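PDB 4M70: Rx protein from Solanum tuberosum, which probably confers disease resistance as an NB-LRR immune receptor that indirectly senses a pathogen avirulence protein and triggers the hypersensitive response, the present fragment being its N-terminal coiled-coil domain. Local coordinates for residues T11-M14 against R15-Q19. Numbering follows the deposited sequence.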
ATOM      1  N   THR A  11     -10.770  -1.170   4.047  1.00 55.28           N
ATOM      2  CA  THR A  11     -10.930  -1.691   5.407  1.00 56.09           C
ATOM      3  C   THR A  11     -10.182  -3.012   5.578  1.00 51.95           C
ATOM      4  O   THR A  11      -9.472  -3.237   6.577  1.00 50.44           O
ATOM      5  CB  THR A  11     -12.419  -1.917   5.748  1.00 54.10           C
ATOM      6  OG1 THR A  11     -13.131  -0.675   5.652  1.00 59.45           O
ATOM      7  CG2 THR A  11     -12.573  -2.488   7.154  1.00 50.22           C
ATOM      8  N   SER A  12     -10.329  -3.872   4.579  1.00 50.42           N
ATOM      9  CA  SER A  12      -9.660  -5.160   4.598  1.00 56.55           C
ATOM     10  C   SER A  12      -8.138  -4.981   4.568  1.00 53.60           C
ATOM     11  O   SER A  12      -7.409  -5.693   5.263  1.00 53.56           O
ATOM     12  CB  SER A  12     -10.147  -6.018   3.430  1.00 54.23           C
ATOM     13  OG  SER A  12      -9.593  -7.318   3.493  1.00 57.86           O
ATOM     14  N   LEU A  13      -7.667  -4.014   3.784  1.00 46.91           N
ATOM     15  CA  LEU A  13      -6.236  -3.717   3.702  1.00 52.90           C
ATOM     16  C   LEU A  13      -5.686  -3.193   5.035  1.00 51.79           C
ATOM     17  O   LEU A  13      -4.563  -3.521   5.427  1.00 50.24           O
ATOM     18  CB  LEU A  13      -5.952  -2.719   2.570  1.00 54.79           C
ATOM     19  CG  LEU A  13      -4.488  -2.317   2.377  1.00 49.73           C
ATOM     20  CD1 LEU A  13      -3.597  -3.555   2.274  1.00 47.34           C
ATOM     21  CD2 LEU A  13      -4.313  -1.425   1.157  1.00 46.50           C
ATOM     22  N   MET A  14      -6.476  -2.363   5.711  1.00 48.84           N
ATOM     23  CA  MET A  14      -6.118  -1.839   7.025  1.00 49.52           C
ATOM     24  C   MET A  14      -5.946  -3.012   7.990  1.00 56.63           C
ATOM     25  O   MET A  14      -4.936  -3.117   8.708  1.00 52.66           O
ATOM     26  CB  MET A  14      -7.206  -0.874   7.521  1.00 49.76           C
ATOM     27  CG  MET A  14      -7.166   0.513   6.856  1.00 53.90           C
ATOM     28  SD  MET A  14      -8.743   1.412   6.867  1.00 57.35           S
ATOM     29  CE  MET A  14      -9.002   1.679   8.620  1.00 54.13           C
ATOM     30  N   ARG A  15      -6.937  -3.900   7.994  1.00 49.29           N
ATOM     31  CA  ARG A  15      -6.901  -5.085   8.849  1.00 49.98           C
ATOM     32  C   ARG A  15      -5.681  -5.973   8.548  1.00 50.37           C
ATOM     33  O   ARG A  15      -5.031  -6.498   9.462  1.00 54.06           O
ATOM     34  CB  ARG A  15      -8.210  -5.865   8.695  1.00 56.18           C
ATOM     35  CG  ARG A  15      -8.633  -6.673   9.908  1.00 63.43           C
ATOM     36  CD  ARG A  15     -10.120  -6.991   9.838  1.00 66.72           C
ATOM     37  NE  ARG A  15     -10.497  -7.480   8.515  1.00 71.55           N
ATOM     38  CZ  ARG A  15     -11.556  -7.061   7.827  1.00 68.93           C
ATOM     39  NH1 ARG A  15     -12.368  -6.142   8.334  1.00 63.45           N
ATOM     40  NH2 ARG A  15     -11.806  -7.571   6.629  1.00 71.97           N
ATOM     41  N   THR A  16      -5.374  -6.124   7.260  1.00 51.50           N
ATOM     42  CA  THR A  16      -4.232  -6.920   6.818  1.00 48.96           C
ATOM     43  C   THR A  16      -2.922  -6.310   7.299  1.00 53.92           C
ATOM     44  O   THR A  16      -2.013  -7.012   7.759  1.00 48.90           O
ATOM     45  CB  THR A  16      -4.208  -7.044   5.281  1.00 51.65           C
ATOM     46  OG1 THR A  16      -5.373  -7.753   4.838  1.00 60.39           O
ATOM     47  CG2 THR A  16      -2.955  -7.771   4.809  1.00 45.33           C
ATOM     48  N   ILE A  17      -2.848  -4.987   7.217  1.00 54.43           N
ATOM     49  CA  ILE A  17      -1.677  -4.265   7.682  1.00 50.21           C
ATOM     50  C   ILE A  17      -1.479  -4.480   9.178  1.00 53.47           C
ATOM     51  O   ILE A  17      -0.365  -4.756   9.623  1.00 54.85           O
ATOM     52  CB  ILE A  17      -1.773  -2.765   7.350  1.00 53.13           C
ATOM     53  CG1 ILE A  17      -1.456  -2.535   5.872  1.00 45.77           C
ATOM     54  CG2 ILE A  17      -0.815  -1.959   8.209  1.00 52.88           C
ATOM     55  CD1 ILE A  17      -1.742  -1.129   5.396  1.00 47.52           C
ATOM     56  N   HIS A  18      -2.554  -4.376   9.956  1.00 48.67           N
ATOM     57  CA  HIS A  18      -2.435  -4.657  11.387  1.00 55.91           C
ATOM     58  C   HIS A  18      -2.012  -6.103  11.690  1.00 59.95           C
ATOM     59  O   HIS A  18      -1.223  -6.334  12.616  1.00 56.43           O
ATOM     60  CB  HIS A  18      -3.710  -4.275  12.140  1.00 59.09           C
ATOM     61  CG  HIS A  18      -3.681  -2.876  12.679  1.00 62.01           C
ATOM     62  ND1 HIS A  18      -4.716  -2.333  13.410  1.00 62.48           N
ATOM     63  CD2 HIS A  18      -2.739  -1.909  12.585  1.00 60.71           C
ATOM     64  CE1 HIS A  18      -4.408  -1.093  13.749  1.00 65.81           C
ATOM     65  NE2 HIS A  18      -3.216  -0.810  13.259  1.00 61.47           N
ATOM     66  N   GLN A  19      -2.530  -7.071  10.929  1.00 53.62           N
ATOM     67  CA  GLN A  19      -2.100  -8.463  11.094  1.00 54.78           C
ATOM     68  C   GLN A  19      -0.599  -8.615  10.827  1.00 55.44           C
ATOM     69  O   GLN A  19       0.120  -9.311  11.568  1.00 53.76           O
ATOM     70  CB  GLN A  19      -2.908  -9.394  10.187  1.00 48.23           C
ATOM     71  CG  GLN A  19      -4.371  -9.542  10.595  1.00 53.29           C
ATOM     72  CD  GLN A  19      -5.179 -10.359   9.600  1.00 60.82           C
ATOM     73  OE1 GLN A  19      -4.855 -10.410   8.411  1.00 58.40           O
ATOM     74  NE2 GLN A  19      -6.230 -11.009  10.084  1.00 61.50           N
TER
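Two successive turns of one alpha-helix meet here, Thr-11 to Met-14 against Arg-15 to Gln-19, midway along helix 4-24, the first helix of the all-helical Rx coiled-coil domain. Four i to i+4 backbone bonds join the turns; the first, from Arg-15 N to Thr-11 O, is 3.0 Å long and nearly straight (N-H...O 167°). On the exposed side the Arg-15 side chain runs back toward the N-terminal end of the helix. CG stands anti to the backbone N (chi1 -152°) and the chain bends at chi3, laying one guanidinium face over Ser-12 CA and Thr-11 O. Its two terminal nitrogens diverge: NH1 lies 3.8 Å from the Thr-11 methyl CG2, while NH2 is 3.8 Å from Ser-12 OG, a loose approach. Ser-12 O accepts the backbone N of Thr-16 at 2.9 Å and has Thr-16 OG1 at the same distance. That hydroxyl stands beside its own backbone N (chi1 -64°), which brings it back over the preceding turn; OG1 is hydrogen-bonded to Glu-70 OE2 of helix 56-81, and its one proton leaves a bond to Ser-12 O unsettled. On the buried side Leu-13 CG approaches Ile-17 CD1 at 4.3 Å, and both side chains rest on Leu-35 of helix 29-42, Leu-13 also reaching helix 56-81. Met-14 packs on Tyr-32 of helix 29-42, and the ring of His-18 stacks on that tyrosine while NE2 bonds to Gln-29. Apolar packing and polar links, including Thr-11 to Arg-39, thus tie this helix to helix 29-42, while the Arg-15 guanidinium lies along the open side.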